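PDB 6Z3U: protein kinase domain-containing protein from Chaetomium thermophilum, which probably phosphorylates serine and threonine residues of proteins with ATP, as the cyclin-dependent kinase subunit of the CAK complex. Local coordinates for residues 351-363 against 372-385. Sequence-based numbering, arbitrary orientation.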
ATOM      1  N   ALA B 351     -25.210  26.078  12.769  1.00 26.08           N
ATOM      2  CA  ALA B 351     -25.303  26.574  11.400  1.00 24.63           C
ATOM      3  C   ALA B 351     -25.736  25.482  10.427  1.00 24.60           C
ATOM      4  O   ALA B 351     -26.406  25.772   9.430  1.00 24.78           O
ATOM      5  CB  ALA B 351     -23.961  27.166  10.967  1.00 23.76           C
ATOM      6  N   VAL B 352     -25.358  24.225  10.692  1.00 26.35           N
ATOM      7  CA  VAL B 352     -25.716  23.120   9.810  1.00 24.52           C
ATOM      8  C   VAL B 352     -27.031  22.457  10.200  1.00 28.48           C
ATOM      9  O   VAL B 352     -27.455  21.503   9.534  1.00 29.85           O
ATOM     10  CB  VAL B 352     -24.598  22.055   9.783  1.00 23.90           C
ATOM     11  CG1 VAL B 352     -23.354  22.614   9.116  1.00 22.97           C
ATOM     12  CG2 VAL B 352     -24.279  21.563  11.194  1.00 30.96           C
ATOM     13  N   GLY B 353     -27.687  22.929  11.256  1.00 26.29           N
ATOM     14  CA  GLY B 353     -28.978  22.402  11.645  1.00 27.44           C
ATOM     15  C   GLY B 353     -28.874  21.178  12.528  1.00 32.62           C
ATOM     16  O   GLY B 353     -27.798  20.640  12.801  1.00 41.33           O
ATOM     17  N   SER B 354     -30.044  20.721  12.979  1.00 30.30           N
ATOM     18  CA  SER B 354     -30.086  19.590  13.898  1.00 30.77           C
ATOM     19  C   SER B 354     -29.440  18.360  13.275  1.00 30.85           C
ATOM     20  O   SER B 354     -28.578  17.719  13.886  1.00 41.28           O
ATOM     21  CB  SER B 354     -31.531  19.297  14.302  1.00 41.83           C
ATOM     22  OG  SER B 354     -32.362  19.159  13.163  1.00 54.54           O
ATOM     23  N   GLU B 355     -29.831  18.025  12.043  1.00 29.13           N
ATOM     24  CA  GLU B 355     -29.287  16.832  11.404  1.00 30.81           C
ATOM     25  C   GLU B 355     -27.790  16.962  11.167  1.00 35.13           C
ATOM     26  O   GLU B 355     -27.059  15.966  11.237  1.00 35.61           O
ATOM     27  CB  GLU B 355     -30.018  16.560  10.090  1.00 38.53           C
ATOM     28  CG  GLU B 355     -31.449  16.064  10.272  1.00 47.86           C
ATOM     29  CD  GLU B 355     -31.526  14.659  10.839  1.00 38.33           C
ATOM     30  OE1 GLU B 355     -32.621  14.264  11.295  1.00 39.21           O
ATOM     31  OE2 GLU B 355     -30.492  13.957  10.843  1.00 33.57           O
ATOM     32  N   GLY B 356     -27.312  18.171  10.875  1.00 41.33           N
ATOM     33  CA  GLY B 356     -25.881  18.360  10.715  1.00 34.10           C
ATOM     34  C   GLY B 356     -25.135  18.175  12.021  1.00 33.87           C
ATOM     35  O   GLY B 356     -24.107  17.494  12.068  1.00 36.61           O
ATOM     36  N   VAL B 357     -25.654  18.755  13.105  1.00 29.51           N
ATOM     37  CA  VAL B 357     -25.012  18.584  14.403  1.00 33.69           C
ATOM     38  C   VAL B 357     -25.149  17.145  14.878  1.00 34.72           C
ATOM     39  O   VAL B 357     -24.317  16.658  15.653  1.00 42.39           O
ATOM     40  CB  VAL B 357     -25.598  19.584  15.416  1.00 35.11           C
ATOM     41  CG1 VAL B 357     -25.154  19.237  16.831  1.00 31.80           C
ATOM     42  CG2 VAL B 357     -25.180  21.000  15.050  1.00 26.76           C
ATOM     43  N   ASP B 358     -26.180  16.436  14.419  1.00 35.90           N
ATOM     44  CA  ASP B 358     -26.278  15.010  14.715  1.00 32.29           C
ATOM     45  C   ASP B 358     -25.079  14.269  14.141  1.00 28.18           C
ATOM     46  O   ASP B 358     -24.447  13.458  14.826  1.00 37.97           O
ATOM     47  CB  ASP B 358     -27.585  14.452  14.152  1.00 41.34           C
ATOM     48  CG  ASP B 358     -27.798  12.991  14.497  1.00 39.50           C
ATOM     49  OD1 ASP B 358     -28.030  12.689  15.685  1.00 51.54           O
ATOM     50  OD2 ASP B 358     -27.745  12.142  13.583  1.00 42.32           O
ATOM     51  N   LEU B 359     -24.744  14.548  12.881  1.00 30.00           N
ATOM     52  CA  LEU B 359     -23.584  13.918  12.259  1.00 29.79           C
ATOM     53  C   LEU B 359     -22.296  14.318  12.969  1.00 26.10           C
ATOM     54  O   LEU B 359     -21.450  13.469  13.272  1.00 29.99           O
ATOM     55  CB  LEU B 359     -23.522  14.296  10.779  1.00 31.78           C
ATOM     56  CG  LEU B 359     -22.392  13.686   9.952  1.00 24.57           C
ATOM     57  CD1 LEU B 359     -22.504  12.181   9.958  1.00 25.21           C
ATOM     58  CD2 LEU B 359     -22.413  14.223   8.529  1.00 24.06           C
ATOM     59  N   LEU B 360     -22.124  15.615  13.234  1.00 24.91           N
ATOM     60  CA  LEU B 360     -20.922  16.083  13.919  1.00 24.45           C
ATOM     61  C   LEU B 360     -20.726  15.347  15.237  1.00 25.19           C
ATOM     62  O   LEU B 360     -19.623  14.884  15.551  1.00 29.87           O
ATOM     63  CB  LEU B 360     -21.015  17.589  14.164  1.00 24.22           C
ATOM     64  CG  LEU B 360     -19.729  18.423  14.236  1.00 23.50           C
ATOM     65  CD1 LEU B 360     -19.898  19.545  15.263  1.00 23.86           C
ATOM     66  CD2 LEU B 360     -18.493  17.604  14.551  1.00 24.42           C
ATOM     67  N   TRP B 361     -21.800  15.212  16.015  1.00 33.64           N
ATOM     68  CA  TRP B 361     -21.700  14.584  17.328  1.00 27.26           C
ATOM     69  C   TRP B 361     -21.337  13.110  17.226  1.00 30.88           C
ATOM     70  O   TRP B 361     -20.622  12.588  18.090  1.00 37.46           O
ATOM     71  CB  TRP B 361     -23.022  14.761  18.071  1.00 32.63           C
ATOM     72  CG  TRP B 361     -23.090  14.077  19.390  1.00 41.23           C
ATOM     73  CD1 TRP B 361     -22.563  14.515  20.570  1.00 47.41           C
ATOM     74  CD2 TRP B 361     -23.740  12.836  19.676  1.00 35.74           C
ATOM     75  NE1 TRP B 361     -22.842  13.617  21.573  1.00 39.21           N
ATOM     76  CE2 TRP B 361     -23.566  12.579  21.049  1.00 33.03           C
ATOM     77  CE3 TRP B 361     -24.448  11.914  18.902  1.00 34.80           C
ATOM     78  CZ2 TRP B 361     -24.070  11.439  21.662  1.00 41.22           C
ATOM     79  CZ3 TRP B 361     -24.952  10.785  19.513  1.00 37.11           C
ATOM     80  CH2 TRP B 361     -24.759  10.556  20.879  1.00 50.92           C
ATOM     81  N   ARG B 362     -21.813  12.419  16.188  1.00 30.41           N
ATOM     82  CA  ARG B 362     -21.480  11.006  16.044  1.00 30.36           C
ATOM     83  C   ARG B 362     -20.022  10.808  15.654  1.00 27.40           C
ATOM     84  O   ARG B 362     -19.425   9.784  16.005  1.00 32.33           O
ATOM     85  CB  ARG B 362     -22.395  10.341  15.017  1.00 32.91           C
ATOM     86  CG  ARG B 362     -23.860  10.309  15.423  1.00 37.67           C
ATOM     87  CD  ARG B 362     -24.655   9.323  14.580  1.00 35.59           C
ATOM     88  NE  ARG B 362     -26.098   9.530  14.703  1.00 48.82           N
ATOM     89  CZ  ARG B 362     -26.842   9.080  15.708  1.00 51.93           C
ATOM     90  NH1 ARG B 362     -26.288   8.393  16.698  1.00 51.55           N
ATOM     91  NH2 ARG B 362     -28.147   9.321  15.726  1.00 52.29           N
ATOM     92  N   THR B 363     -19.429  11.764  14.933  1.00 27.55           N
ATOM     93  CA  THR B 363     -18.028  11.644  14.555  1.00 25.02           C
ATOM     94  C   THR B 363     -17.081  11.933  15.711  1.00 25.15           C
ATOM     95  O   THR B 363     -15.907  11.555  15.641  1.00 28.66           O
ATOM     96  CB  THR B 363     -17.688  12.595  13.405  1.00 24.00           C
ATOM     97  OG1 THR B 363     -17.853  13.950  13.842  1.00 23.77           O
ATOM     98  CG2 THR B 363     -18.583  12.338  12.205  1.00 27.47           C
ATOM     99  N   ILE B 372     -19.139   6.827  14.634  1.00 27.89           N
ATOM    100  CA  ILE B 372     -19.735   6.457  13.357  1.00 34.64           C
ATOM    101  C   ILE B 372     -18.635   6.097  12.363  1.00 27.07           C
ATOM    102  O   ILE B 372     -17.498   6.580  12.452  1.00 35.36           O
ATOM    103  CB  ILE B 372     -20.623   7.596  12.825  1.00 34.72           C
ATOM    104  CG1 ILE B 372     -21.347   7.164  11.548  1.00 27.46           C
ATOM    105  CG2 ILE B 372     -19.795   8.844  12.565  1.00 38.53           C
ATOM    106  CD1 ILE B 372     -22.364   8.163  11.060  1.00 27.32           C
ATOM    107  N   THR B 373     -18.967   5.216  11.424  1.00 28.68           N
ATOM    108  CA  THR B 373     -18.046   4.809  10.374  1.00 29.14           C
ATOM    109  C   THR B 373     -18.266   5.654   9.122  1.00 29.46           C
ATOM    110  O   THR B 373     -19.256   6.375   8.992  1.00 42.03           O
ATOM    111  CB  THR B 373     -18.225   3.329  10.046  1.00 31.28           C
ATOM    112  OG1 THR B 373     -19.493   3.131   9.406  1.00 36.10           O
ATOM    113  CG2 THR B 373     -18.155   2.494  11.314  1.00 31.55           C
ATOM    114  N   ALA B 374     -17.324   5.555   8.183  1.00 26.12           N
ATOM    115  CA  ALA B 374     -17.436   6.343   6.960  1.00 24.87           C
ATOM    116  C   ALA B 374     -18.642   5.913   6.133  1.00 27.88           C
ATOM    117  O   ALA B 374     -19.357   6.761   5.586  1.00 37.06           O
ATOM    118  CB  ALA B 374     -16.153   6.231   6.142  1.00 24.32           C
ATOM    119  N   ARG B 375     -18.893   4.604   6.030  1.00 33.02           N
ATOM    120  CA  ARG B 375     -20.069   4.143   5.298  1.00 27.39           C
ATOM    121  C   ARG B 375     -21.348   4.623   5.970  1.00 30.08           C
ATOM    122  O   ARG B 375     -22.247   5.160   5.312  1.00 34.19           O
ATOM    123  CB  ARG B 375     -20.062   2.619   5.184  1.00 37.79           C
ATOM    124  CG  ARG B 375     -21.441   2.017   4.923  1.00 36.75           C
ATOM    125  CD  ARG B 375     -21.374   0.532   4.570  1.00 58.24           C
ATOM    126  NE  ARG B 375     -21.014   0.309   3.169  1.00 73.08           N
ATOM    127  CZ  ARG B 375     -19.848  -0.176   2.741  1.00 80.25           C
ATOM    128  NH1 ARG B 375     -18.890  -0.512   3.599  1.00 72.78           N
ATOM    129  NH2 ARG B 375     -19.641  -0.331   1.439  1.00 67.73           N
ATOM    130  N   GLU B 376     -21.444   4.447   7.289  1.00 31.12           N
ATOM    131  CA  GLU B 376     -22.600   4.969   8.009  1.00 28.48           C
ATOM    132  C   GLU B 376     -22.744   6.464   7.772  1.00 27.62           C
ATOM    133  O   GLU B 376     -23.859   6.979   7.637  1.00 36.35           O
ATOM    134  CB  GLU B 376     -22.461   4.682   9.503  1.00 28.94           C
ATOM    135  CG  GLU B 376     -22.525   3.212   9.874  1.00 30.06           C
ATOM    136  CD  GLU B 376     -22.141   2.969  11.321  1.00 33.93           C
ATOM    137  OE1 GLU B 376     -21.570   3.889  11.941  1.00 36.04           O
ATOM    138  OE2 GLU B 376     -22.405   1.862  11.839  1.00 34.59           O
ATOM    139  N   MET B 377     -21.617   7.171   7.695  1.00 29.27           N
ATOM    140  CA  MET B 377     -21.654   8.614   7.497  1.00 25.78           C
ATOM    141  C   MET B 377     -22.347   8.971   6.190  1.00 26.16           C
ATOM    142  O   MET B 377     -23.125   9.931   6.136  1.00 35.39           O
ATOM    143  CB  MET B 377     -20.227   9.160   7.523  1.00 26.73           C
ATOM    144  CG  MET B 377     -20.104  10.577   8.044  1.00 34.91           C
ATOM    145  SD  MET B 377     -18.384  11.065   8.271  1.00 27.55           S
ATOM    146  CE  MET B 377     -17.961  10.059   9.689  1.00 23.83           C
ATOM    147  N   LEU B 378     -22.089   8.203   5.130  1.00 27.50           N
ATOM    148  CA  LEU B 378     -22.647   8.529   3.822  1.00 35.68           C
ATOM    149  C   LEU B 378     -24.150   8.297   3.744  1.00 35.01           C
ATOM    150  O   LEU B 378     -24.814   8.917   2.908  1.00 40.07           O
ATOM    151  CB  LEU B 378     -21.949   7.714   2.733  1.00 34.43           C
ATOM    152  CG  LEU B 378     -20.510   8.123   2.415  1.00 36.09           C
ATOM    153  CD1 LEU B 378     -19.881   7.130   1.454  1.00 41.00           C
ATOM    154  CD2 LEU B 378     -20.459   9.535   1.833  1.00 38.12           C
ATOM    155  N   GLU B 379     -24.699   7.421   4.579  1.00 32.33           N
ATOM    156  CA  GLU B 379     -26.131   7.155   4.581  1.00 36.03           C
ATOM    157  C   GLU B 379     -26.896   8.014   5.583  1.00 36.80           C
ATOM    158  O   GLU B 379     -28.111   7.838   5.727  1.00 43.97           O
ATOM    159  CB  GLU B 379     -26.377   5.669   4.860  1.00 40.59           C
ATOM    160  CG  GLU B 379     -25.467   4.749   4.046  1.00 38.09           C
ATOM    161  CD  GLU B 379     -26.064   3.373   3.808  1.00 46.22           C
ATOM    162  OE1 GLU B 379     -27.306   3.260   3.755  1.00 57.33           O
ATOM    163  OE2 GLU B 379     -25.287   2.404   3.672  1.00 44.36           O
ATOM    164  N   HIS B 380     -26.224   8.940   6.263  1.00 33.32           N
ATOM    165  CA  HIS B 380     -26.885   9.797   7.236  1.00 33.77           C
ATOM    166  C   HIS B 380     -27.917  10.695   6.555  1.00 36.95           C
ATOM    167  O   HIS B 380     -27.886  10.919   5.343  1.00 32.00           O
ATOM    168  CB  HIS B 380     -25.849  10.641   7.979  1.00 29.79           C
ATOM    169  CG  HIS B 380     -26.356  11.235   9.256  1.00 27.97           C
ATOM    170  ND1 HIS B 380     -26.423  12.594   9.468  1.00 30.92           N
ATOM    171  CD2 HIS B 380     -26.832  10.654  10.381  1.00 37.18           C
ATOM    172  CE1 HIS B 380     -26.912  12.826  10.673  1.00 32.78           C
ATOM    173  NE2 HIS B 380     -27.169  11.665  11.248  1.00 33.93           N
ATOM    174  N   ARG B 381     -28.855  11.208   7.362  1.00 38.28           N
ATOM    175  CA  ARG B 381     -29.926  12.040   6.827  1.00 40.75           C
ATOM    176  C   ARG B 381     -29.461  13.439   6.443  1.00 41.56           C
ATOM    177  O   ARG B 381     -30.138  14.104   5.651  1.00 43.10           O
ATOM    178  CB  ARG B 381     -31.067  12.176   7.841  1.00 45.71           C
ATOM    179  CG  ARG B 381     -31.914  10.929   8.039  1.00 62.55           C
ATOM    180  CD  ARG B 381     -33.356  11.307   8.372  1.00 40.25           C
ATOM    181  NE  ARG B 381     -34.083  10.224   9.032  1.00 45.26           N
ATOM    182  CZ  ARG B 381     -34.666   9.207   8.400  1.00 56.44           C
ATOM    183  NH1 ARG B 381     -35.306   8.273   9.091  1.00 50.92           N
ATOM    184  NH2 ARG B 381     -34.612   9.118   7.078  1.00 56.65           N
ATOM    185  N   TRP B 382     -28.332  13.904   6.984  1.00 40.01           N
ATOM    186  CA  TRP B 382     -27.913  15.282   6.742  1.00 29.05           C
ATOM    187  C   TRP B 382     -27.795  15.576   5.252  1.00 30.04           C
ATOM    188  O   TRP B 382     -28.089  16.691   4.806  1.00 30.71           O
ATOM    189  CB  TRP B 382     -26.583  15.558   7.438  1.00 26.68           C
ATOM    190  CG  TRP B 382     -26.158  16.987   7.355  1.00 27.91           C
ATOM    191  CD1 TRP B 382     -26.941  18.086   7.550  1.00 35.67           C
ATOM    192  CD2 TRP B 382     -24.850  17.477   7.032  1.00 29.20           C
ATOM    193  NE1 TRP B 382     -26.199  19.231   7.381  1.00 27.48           N
ATOM    194  CE2 TRP B 382     -24.913  18.883   7.062  1.00 24.07           C
ATOM    195  CE3 TRP B 382     -23.632  16.862   6.726  1.00 24.56           C
ATOM    196  CZ2 TRP B 382     -23.808  19.685   6.796  1.00 23.20           C
ATOM    197  CZ3 TRP B 382     -22.535  17.660   6.462  1.00 22.82           C
ATOM    198  CH2 TRP B 382     -22.632  19.057   6.497  1.00 22.59           C
ATOM    199  N   TRP B 383     -27.347  14.594   4.467  1.00 33.87           N
ATOM    200  CA  TRP B 383     -27.118  14.843   3.048  1.00 31.93           C
ATOM    201  C   TRP B 383     -28.430  15.049   2.304  1.00 33.11           C
ATOM    202  O   TRP B 383     -28.526  15.925   1.436  1.00 42.08           O
ATOM    203  CB  TRP B 383     -26.333  13.689   2.427  1.00 38.28           C
ATOM    204  CG  TRP B 383     -25.119  13.300   3.204  1.00 28.80           C
ATOM    205  CD1 TRP B 383     -24.919  12.133   3.877  1.00 29.96           C
ATOM    206  CD2 TRP B 383     -23.938  14.084   3.399  1.00 24.52           C
ATOM    207  NE1 TRP B 383     -23.685  12.139   4.476  1.00 26.45           N
ATOM    208  CE2 TRP B 383     -23.062  13.327   4.198  1.00 24.24           C
ATOM    209  CE3 TRP B 383     -23.535  15.354   2.976  1.00 23.86           C
ATOM    210  CZ2 TRP B 383     -21.811  13.793   4.581  1.00 23.36           C
ATOM    211  CZ3 TRP B 383     -22.292  15.816   3.358  1.00 22.98           C
ATOM    212  CH2 TRP B 383     -21.443  15.037   4.153  1.00 26.78           C
ATOM    213  N   ARG B 384     -29.454  14.260   2.631  1.00 29.47           N
ATOM    214  CA  ARG B 384     -30.752  14.367   1.978  1.00 40.33           C
ATOM    215  C   ARG B 384     -31.701  15.340   2.670  1.00 40.11           C
ATOM    216  O   ARG B 384     -32.825  15.528   2.192  1.00 38.14           O
ATOM    217  CB  ARG B 384     -31.406  12.978   1.873  1.00 41.08           C
ATOM    218  CG  ARG B 384     -31.381  12.123   3.140  1.00 45.85           C
ATOM    219  CD  ARG B 384     -31.442  10.638   2.786  1.00 46.87           C
ATOM    220  NE  ARG B 384     -31.111   9.773   3.918  1.00 49.33           N
ATOM    221  CZ  ARG B 384     -31.998   9.100   4.648  1.00 55.42           C
ATOM    222  NH1 ARG B 384     -33.296   9.176   4.382  1.00 68.15           N
ATOM    223  NH2 ARG B 384     -31.579   8.344   5.654  1.00 54.88           N
ATOM    224  N   THR B 385     -31.283  15.964   3.766  1.00 40.92           N
ATOM    225  CA  THR B 385     -32.055  17.022   4.402  1.00 30.21           C
ATOM    226  C   THR B 385     -31.725  18.359   3.751  1.00 40.72           C
ATOM    227  O   THR B 385     -30.577  18.615   3.380  1.00 51.85           O
ATOM    228  CB  THR B 385     -31.760  17.082   5.901  1.00 32.11           C
ATOM    229  OG1 THR B 385     -32.328  15.936   6.549  1.00 33.93           O
ATOM    230  CG2 THR B 385     -32.343  18.341   6.516  1.00 31.21           C
TER
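In the His-x-aromatic-hydrophobic motif of kinase subdomain XI, at the C-terminal end of the C-lobe, Trp382 and His380 from the stretch after helix 374-378 pack against one side of helix 353-363. The Trp382 indole lies with one face on the helix backbone: Gly356 CA sits 3.5 Å from the centroid of its five-membered ring, a CH-pi contact. Trp382 NE1 gives a weak hydrogen bond to Val352 O (3.4 Å), while Leu359 CD2 meets Trp382 CE3 at 3.4 Å. With Phe286 and Lys198 also meeting this ring, an alanine here would probably open a gap between the two segments and leave Gly356 and the Leu359 methyl without their aromatic partner.

His380 reaches the helix with CG anti to its backbone N (chi1 -162°), and NE2 donates to Asp358 OD2, modelled very short at 2.5 Å, a length not to be pressed at this resolution; ring and carboxylate are nearly coplanar (14° apart). The same OD2 takes a salt bridge from Arg362 NE, and Lys342 holds OD1, which probably favours the charged form of the carboxylate. Leu359 CD1 lies over a face of His380 and touches Met377 CG at 3.5 Å. Beyond, Ile372 N donates to Arg362 O (3.3 Å, nearly straight at 173°), and Thr363 CG2 packs on Met377 CE. Just after helix 374-378, His380, Trp382 and Trp383 fit the pattern characteristic of subdomain XI of protein kinases.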